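Local coordinates for SusD family protein (Bacteroides uniformis, PDB 7KV1) that probably binds beta-glucans at the cell surface of a gut bacterium, as a SusD-family glycan-binding protein built on a tetratricopeptide-repeat-like helical scaffold, at residues Ile193-Leu196 / Glu197-Asp201; Phe250-Ala253 / Leu254-Lys258; Arg382-Asp385 / Lys386-Lys389. All blocks are in the same frame, centred on the assembly; numbering follows the deposited sequence.

Contacts 1 and 2 are each one stretch of helix, on helices 185-201 and 250-262, and both are partly buried; their centres lie about 14 Å apart on the same side of the chain's centre. The two helices meet through a salt bridge from Glu-197 to Lys-252 and through Ile-200 resting against Tyr-256. Contact 3, at 382-389, is a surface turn on the opposite side of the chain's centre, about 39 Å and 38 Å from contacts 1 and 2, centre to centre. Regular backbone bonding and apolar flanks mark the helices, whereas the turn relies on 3-10 bonding, a bridging water and polar side chains.

Contact 1: residues Ile193-Leu196 / Glu197-Asp201; sequences IAEL and EAVID
Leu-196 meets Ile-200 one helical turn on, and this is the apolar side-chain contact within 193-201. CG of Leu-196 lies 3.8 Å from CD1 of Ile-200, and the two side chains cross at a slant instead of lying parallel. In Leu-196, CG is anti to the backbone N (chi1 -176°), which sets both CG and CD1 where Ile-200 CD1 packs; in Ile-200, CG1 is anti to the carbonyl carbon, which takes CD1 back along the helix to the leucine. The same pair is joined through the backbone, where Ile-200 N donates to Leu-196 O at 2.8 Å.

Glu-197 buries the next largest surface. Its aliphatic part leans back over the preceding turn, with CG 3.2 Å from Ile-193 O, the carbonyl that also accepts from Glu-197 N at 2.9 Å. One carbonyl oxygen thus meets both N and CG of Glu-197. Beyond CG the extended chain carries the carboxylate outward and back beside the preceding turn, where OE2 is held by Arg-249, Lys-252 and the hydroxyl of Tyr-237.

Val-199 N reaches Glu-195 O at 3.0 Å, while the carboxylate of Glu-195 turns to Arg-149 and Arg-152. Leu-196 also packs on Val-236 and Tyr-237 of helix 230-244 and on Leu-150 of helix 138-162. The unbroken i to i+4 bonding, with an apolar flank and charged side chains gripped by adjoining helices, is consistent with an amphipathic helix in the helical, tetratricopeptide-repeat-like scaffold of SusD proteins.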
loop_
_atom_site.group_PDB
_atom_site.type_symbol
_atom_site.label_atom_id
_atom_site.label_comp_id
_atom_site.label_asym_id
_atom_site.label_seq_id
_atom_site.Cartn_x
_atom_site.Cartn_y
_atom_site.Cartn_z
ATOM N N ILE A 193 -15.750 -4.060 -7.263
ATOM C CA ILE A 193 -15.186 -5.191 -8.058
ATOM C C ILE A 193 -15.955 -5.281 -9.383
ATOM O O ILE A 193 -15.293 -5.529 -10.426
ATOM C CB ILE A 193 -15.155 -6.504 -7.245
ATOM C CG1 ILE A 193 -14.120 -7.470 -7.809
ATOM C CG2 ILE A 193 -16.545 -7.148 -7.167
ATOM C CD1 ILE A 193 -12.666 -6.982 -7.646
ATOM N N ALA A 194 -17.251 -4.952 -9.399
ATOM C CA ALA A 194 -18.063 -4.827 -10.642
ATOM C C ALA A 194 -17.511 -3.691 -11.497
ATOM O O ALA A 194 -17.301 -3.911 -12.690
ATOM C CB ALA A 194 -19.547 -4.620 -10.365
ATOM N N GLU A 195 -17.237 -2.543 -10.897
ATOM C CA GLU A 195 -16.711 -1.357 -11.603
ATOM C C GLU A 195 -15.343 -1.726 -12.199
ATOM O O GLU A 195 -15.104 -1.457 -13.424
ATOM C CB GLU A 195 -16.763 -0.141 -10.663
ATOM C CG GLU A 195 -16.093 1.128 -11.173
ATOM C CD GLU A 195 -16.705 1.809 -12.404
ATOM O OE1 GLU A 195 -17.678 1.283 -12.948
ATOM O OE2 GLU A 195 -16.166 2.840 -12.850
ATOM N N LEU A 196 -14.490 -2.406 -11.435
ATOM C CA LEU A 196 -13.120 -2.743 -11.896
ATOM C C LEU A 196 -13.212 -3.765 -13.041
ATOM O O LEU A 196 -12.478 -3.637 -14.011
ATOM C CB LEU A 196 -12.312 -3.272 -10.713
ATOM C CG LEU A 196 -10.849 -3.574 -11.009
ATOM C CD1 LEU A 196 -10.172 -2.418 -11.712
ATOM C CD2 LEU A 196 -10.127 -3.954 -9.712
ATOM N N GLU A 197 -14.100 -4.739 -12.931
ATOM C CA GLU A 197 -14.360 -5.711 -14.019
ATOM C C GLU A 197 -14.759 -4.976 -15.310
ATOM O O GLU A 197 -14.185 -5.283 -16.358
ATOM C CB GLU A 197 -15.371 -6.728 -13.529
ATOM C CG GLU A 197 -14.713 -7.750 -12.613
ATOM C CD GLU A 197 -15.632 -8.813 -12.075
ATOM O OE1 GLU A 197 -16.845 -8.551 -12.063
ATOM O OE2 GLU A 197 -15.137 -9.886 -11.632
ATOM N N ALA A 198 -15.666 -4.010 -15.249
ATOM C CA ALA A 198 -16.030 -3.183 -16.430
ATOM C C ALA A 198 -14.796 -2.460 -16.980
ATOM O O ALA A 198 -14.587 -2.458 -18.226
ATOM C CB ALA A 198 -17.161 -2.235 -16.110
ATOM N N VAL A 199 -13.967 -1.885 -16.126
ATOM C CA VAL A 199 -12.742 -1.190 -16.606
ATOM C C VAL A 199 -11.820 -2.205 -17.302
ATOM O O VAL A 199 -11.354 -1.943 -18.424
ATOM C CB VAL A 199 -12.045 -0.441 -15.459
ATOM C CG1 VAL A 199 -10.635 -0.009 -15.823
ATOM C CG2 VAL A 199 -12.882 0.748 -15.013
ATOM N N ILE A 200 -11.548 -3.330 -16.664
ATOM C CA ILE A 200 -10.608 -4.358 -17.201
ATOM C C ILE A 200 -11.166 -4.931 -18.529
ATOM O O ILE A 200 -10.395 -5.036 -19.537
ATOM C CB ILE A 200 -10.353 -5.426 -16.113
ATOM C CG1 ILE A 200 -9.450 -4.848 -15.022
ATOM C CG2 ILE A 200 -9.791 -6.715 -16.714
ATOM C CD1 ILE A 200 -9.337 -5.706 -13.775
ATOM N N ASP A 201 -12.453 -5.303 -18.557
ATOM C CA ASP A 201 -13.099 -5.943 -19.740
ATOM C C ASP A 201 -13.114 -4.966 -20.929
ATOM O O ASP A 201 -13.170 -5.464 -22.049
ATOM C CB ASP A 201 -14.533 -6.400 -19.463
ATOM C CG ASP A 201 -14.646 -7.560 -18.495
ATOM O OD1 ASP A 201 -13.623 -8.195 -18.255
ATOM O OD2 ASP A 201 -15.780 -7.834 -18.027
#

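Contact 2: residues Phe250-Ala253 / Leu254-Lys258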
loop_
_atom_site.group_PDB
_atom_site.type_symbol
_atom_site.label_atom_id
_atom_site.label_comp_id
_atom_site.label_asym_id
_atom_site.label_seq_id
_atom_site.Cartn_x
_atom_site.Cartn_y
_atom_site.Cartn_z
ATOM N N PHE A 250 -11.217 -16.156 -7.515
ATOM C CA PHE A 250 -9.795 -16.557 -7.372
ATOM C C PHE A 250 -9.226 -16.968 -8.735
ATOM O O PHE A 250 -8.145 -16.535 -9.099
ATOM C CB PHE A 250 -9.599 -17.675 -6.350
ATOM C CG PHE A 250 -9.686 -17.274 -4.901
ATOM C CD1 PHE A 250 -9.925 -15.961 -4.512
ATOM C CD2 PHE A 250 -9.548 -18.232 -3.921
ATOM C CE1 PHE A 250 -10.031 -15.620 -3.177
ATOM C CE2 PHE A 250 -9.654 -17.894 -2.579
ATOM C CZ PHE A 250 -9.913 -16.588 -2.208
ATOM N N SER A 251 -9.937 -17.813 -9.482
ATOM C CA SER A 251 -9.483 -18.282 -10.820
ATOM C C SER A 251 -9.289 -17.105 -11.789
ATOM O O SER A 251 -8.314 -17.094 -12.549
ATOM C CB SER A 251 -10.449 -19.305 -11.369
ATOM O OG SER A 251 -10.403 -20.453 -10.529
ATOM N N LYS A 252 -10.215 -16.160 -11.828
ATOM C CA LYS A 252 -10.061 -14.992 -12.716
ATOM C C LYS A 252 -8.838 -14.188 -12.262
ATOM O O LYS A 252 -8.052 -13.773 -13.119
ATOM C CB LYS A 252 -11.344 -14.174 -12.681
ATOM C CG LYS A 252 -11.477 -13.119 -13.745
ATOM C CD LYS A 252 -12.937 -12.742 -13.916
ATOM C CE LYS A 252 -13.123 -11.411 -14.596
ATOM N NZ LYS A 252 -14.536 -10.976 -14.533
ATOM N N ALA A 253 -8.683 -13.926 -10.959
ATOM C CA ALA A 253 -7.528 -13.141 -10.473
ATOM C C ALA A 253 -6.229 -13.858 -10.872
ATOM O O ALA A 253 -5.247 -13.180 -11.332
ATOM C CB ALA A 253 -7.625 -12.915 -8.992
ATOM N N LEU A 254 -6.211 -15.181 -10.715
ATOM C CA LEU A 254 -5.040 -16.022 -11.101
ATOM C C LEU A 254 -4.738 -15.832 -12.578
ATOM O O LEU A 254 -3.590 -15.579 -12.918
ATOM C CB LEU A 254 -5.363 -17.474 -10.796
ATOM C CG LEU A 254 -4.268 -18.483 -11.115
ATOM C CD1 LEU A 254 -2.933 -17.998 -10.558
ATOM C CD2 LEU A 254 -4.660 -19.831 -10.519
ATOM N N GLY A 255 -5.764 -15.899 -13.420
ATOM C CA GLY A 255 -5.645 -15.640 -14.870
ATOM C C GLY A 255 -4.946 -14.321 -15.127
ATOM O O GLY A 255 -3.992 -14.297 -15.926
ATOM N N TYR A 256 -5.319 -13.259 -14.424
ATOM C CA TYR A 256 -4.714 -11.922 -14.645
ATOM C C TYR A 256 -3.251 -11.936 -14.220
ATOM O O TYR A 256 -2.424 -11.360 -14.941
ATOM C CB TYR A 256 -5.492 -10.825 -13.930
ATOM C CG TYR A 256 -6.892 -10.589 -14.444
ATOM C CD1 TYR A 256 -7.181 -10.670 -15.795
ATOM C CD2 TYR A 256 -7.934 -10.270 -13.593
ATOM C CE1 TYR A 256 -8.457 -10.462 -16.289
ATOM C CE2 TYR A 256 -9.210 -10.011 -14.076
ATOM C CZ TYR A 256 -9.478 -10.106 -15.430
ATOM O OH TYR A 256 -10.739 -9.884 -15.938
ATOM N N MET A 257 -2.946 -12.558 -13.077
ATOM C CA MET A 257 -1.548 -12.703 -12.606
ATOM C C MET A 257 -0.736 -13.483 -13.656
ATOM O O MET A 257 0.356 -13.003 -13.999
ATOM C CB MET A 257 -1.466 -13.367 -11.234
ATOM C CG MET A 257 -2.197 -12.595 -10.163
ATOM S SD MET A 257 -1.578 -10.947 -9.848
ATOM C CE MET A 257 -2.594 -9.933 -10.926
ATOM N N LYS A 258 -1.258 -14.592 -14.191
ATOM C CA LYS A 258 -0.556 -15.404 -15.230
ATOM C C LYS A 258 -0.363 -14.622 -16.529
ATOM O O LYS A 258 0.654 -14.868 -17.178
ATOM C CB LYS A 258 -1.292 -16.717 -15.480
ATOM C CG LYS A 258 -1.051 -17.709 -14.358
ATOM C CD LYS A 258 -2.002 -18.870 -14.339
ATOM C CE LYS A 258 -1.719 -19.919 -15.386
ATOM N NZ LYS A 258 -2.643 -21.047 -15.130
#
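The ring of Tyr-256 carries the backbone carbonyl oxygen of Lys-252 over one face, 3.5 Å above the plane and displaced toward the rim. Among the ring atoms, CD2 comes closest to that oxygen, also at 3.5 Å, while Ala-253 CA approaches obliquely. The lysine side chain runs beside the tyrosine, both pointing the same way. Its CG lies 3.9 Å from Tyr-256 CE2, and farther out its CE comes within 3.1 Å of Tyr-256 OH, a close carbon-to-oxygen approach. Elsewhere the ring stacks with Tyr-234 and meets Tyr-237 edge-to-face.

Two torsions bring the pair together. Lys-252 places CG anti to its own N (chi1 -167°) and stays extended to the ammonium end, whereas Tyr-256 sends CG anti to its carbonyl carbon (chi1 -66°), back toward the preceding turn. Lys-252 O is also the acceptor for Tyr-256 N at 3.1 Å, so one oxygen faces both the amide and the ring of the same residue. On the next bond, Met-257 N donates to Ala-253 O at 3.0 Å, and Met-257 CG lies 3.3 Å from the same oxygen.

The lysine methylenes thus line the tyrosine while the ammonium group is engaged by a carboxylate on neighbouring helix 185-201, a division that would be expected to limit the lysine's freedom to swing and to make the amphiphilic chain part of the helix-helix interface.

Contact 3: residues Arg382-Asp385 / Lys386-Lys389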
loop_
_atom_site.group_PDB
_atom_site.type_symbol
_atom_site.label_atom_id
_atom_site.label_comp_id
_atom_site.label_asym_id
_atom_site.label_seq_id
_atom_site.Cartn_x
_atom_site.Cartn_y
_atom_site.Cartn_z
ATOM N N ARG A 382 15.042 5.223 3.386
ATOM C CA ARG A 382 15.882 6.026 4.292
ATOM C C ARG A 382 16.299 7.312 3.576
ATOM O O ARG A 382 16.348 7.396 2.345
ATOM C CB ARG A 382 17.062 5.222 4.835
ATOM C CG ARG A 382 18.106 4.850 3.796
ATOM C CD ARG A 382 19.447 4.789 4.473
ATOM N NE ARG A 382 19.926 6.121 4.773
ATOM C CZ ARG A 382 21.099 6.398 5.326
ATOM N NH1 ARG A 382 21.932 5.441 5.685
ATOM N NH2 ARG A 382 21.419 7.654 5.550
ATOM N N PRO A 383 16.533 8.396 4.344
ATOM C CA PRO A 383 16.967 9.659 3.760
ATOM C C PRO A 383 18.438 9.563 3.330
ATOM O O PRO A 383 19.231 8.943 4.058
ATOM C CB PRO A 383 16.790 10.685 4.886
ATOM C CG PRO A 383 16.955 9.847 6.144
ATOM C CD PRO A 383 16.374 8.485 5.800
ATOM N N TYR A 384 18.722 10.178 2.184
ATOM C CA TYR A 384 20.068 10.448 1.610
ATOM C C TYR A 384 20.139 11.890 1.107
ATOM O O TYR A 384 19.186 12.301 0.433
ATOM C CB TYR A 384 20.331 9.531 0.414
ATOM C CG TYR A 384 20.662 8.120 0.807
ATOM C CD1 TYR A 384 21.815 7.846 1.512
ATOM C CD2 TYR A 384 19.808 7.075 0.521
ATOM C CE1 TYR A 384 22.135 6.559 1.896
ATOM C CE2 TYR A 384 20.116 5.779 0.889
ATOM C CZ TYR A 384 21.273 5.525 1.581
ATOM O OH TYR A 384 21.585 4.275 1.973
ATOM N N ASP A 385 21.264 12.595 1.313
ATOM C CA ASP A 385 21.451 13.987 0.789
ATOM C C ASP A 385 21.175 14.019 -0.719
ATOM O O ASP A 385 20.417 14.882 -1.176
ATOM C CB ASP A 385 22.848 14.554 1.064
ATOM C CG ASP A 385 23.171 14.672 2.538
ATOM O OD1 ASP A 385 22.256 14.928 3.334
ATOM O OD2 ASP A 385 24.328 14.454 2.883
ATOM N N LYS A 386 21.721 13.075 -1.472
ATOM C CA LYS A 386 21.564 13.050 -2.950
ATOM C C LYS A 386 20.081 13.022 -3.360
ATOM O O LYS A 386 19.835 13.305 -4.524
ATOM C CB LYS A 386 22.316 11.846 -3.523
ATOM C CG LYS A 386 21.783 10.491 -3.080
ATOM C CD LYS A 386 22.403 9.329 -3.821
ATOM C CE LYS A 386 21.501 8.119 -3.878
ATOM N NZ LYS A 386 20.369 8.374 -4.797
ATOM N N ASN A 387 19.133 12.697 -2.457
ATOM C CA ASN A 387 17.691 12.510 -2.784
ATOM C C ASN A 387 16.842 13.730 -2.360
ATOM O O ASN A 387 15.623 13.684 -2.577
ATOM C CB ASN A 387 17.138 11.230 -2.132
ATOM C CG ASN A 387 17.680 9.937 -2.713
ATOM O OD1 ASN A 387 18.053 9.862 -3.883
ATOM N ND2 ASN A 387 17.736 8.900 -1.898
ATOM N N PHE A 388 17.432 14.808 -1.824
ATOM C CA PHE A 388 16.692 16.035 -1.401
ATOM C C PHE A 388 16.037 16.766 -2.577
ATOM O O PHE A 388 16.767 17.049 -3.533
ATOM C CB PHE A 388 17.636 17.080 -0.825
ATOM C CG PHE A 388 18.019 16.890 0.612
ATOM C CD1 PHE A 388 17.050 16.687 1.580
ATOM C CD2 PHE A 388 19.342 17.028 1.008
ATOM C CE1 PHE A 388 17.405 16.565 2.911
ATOM C CE2 PHE A 388 19.696 16.902 2.342
ATOM C CZ PHE A 388 18.725 16.670 3.286
ATOM N N LYS A 389 14.759 17.164 -2.453
ATOM C CA LYS A 389 13.988 17.939 -3.474
ATOM C C LYS A 389 14.203 19.449 -3.258
ATOM O O LYS A 389 14.258 19.871 -2.081
ATOM C CB LYS A 389 12.500 17.559 -3.433
HETATM O O HOH W 1 15.971 9.334 0.420
#
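Asp-385 and Phe-388 lie side by side, with carboxylate and ring planes only 22° apart and Asp-385 OD1 3.4 Å from Phe-388 CE2. Behind them the backbone closes: Phe-388 N donates to Asp-385 O at 3.1 Å, nearly straight at the hydrogen (172°), and Asn-387 N donates to Tyr-384 O at 2.9 Å. Both donors stand well above the carbonyl planes, and these consecutive i to i+3 bonds mark a short 3-10 turn. Beyond the turn, backbone hydrogen bonds pair Asp-385 with Gly-326 and Lys-389 with Asn-398.

The amide of Asn-387 supplies both kinds of polar group. Its OD1 accepts from Lys-386 NZ. Its ND2 gives a hydrogen bond to a water, which donates to Arg-382 O and accepts a weak bond from Tyr-384 N, so one water ties residues 382-384 to the turn. ND2 also lies at the edge of the Tyr-384 ring, 3.7 Å from its CD2, with amide and ring planes 80° apart.

Arg-382 grips Pro-383 O side-on with two nitrogens: NH2, at 2.9 Å, comes nearly in line with the carbonyl, whereas NE, at 3.0 Å, stands above its plane. The guanidinium has Tyr-384 CE1 over its centre, 3.6 Å above the plane. Its NH1 pairs with Asp-324, and Trp-359 adds a cation-pi contact. Asp-385 OD2 bonds to Ser-328, and Tyr-384 OH to Gln-379.

This surface turn lies in the loop between strands 376-378 and 403-407; Trp-359 ties it to strand 358-360, the antiparallel partner of 376-378, and Phe-388 stacks on Tyr-399 ahead of strand 403-407.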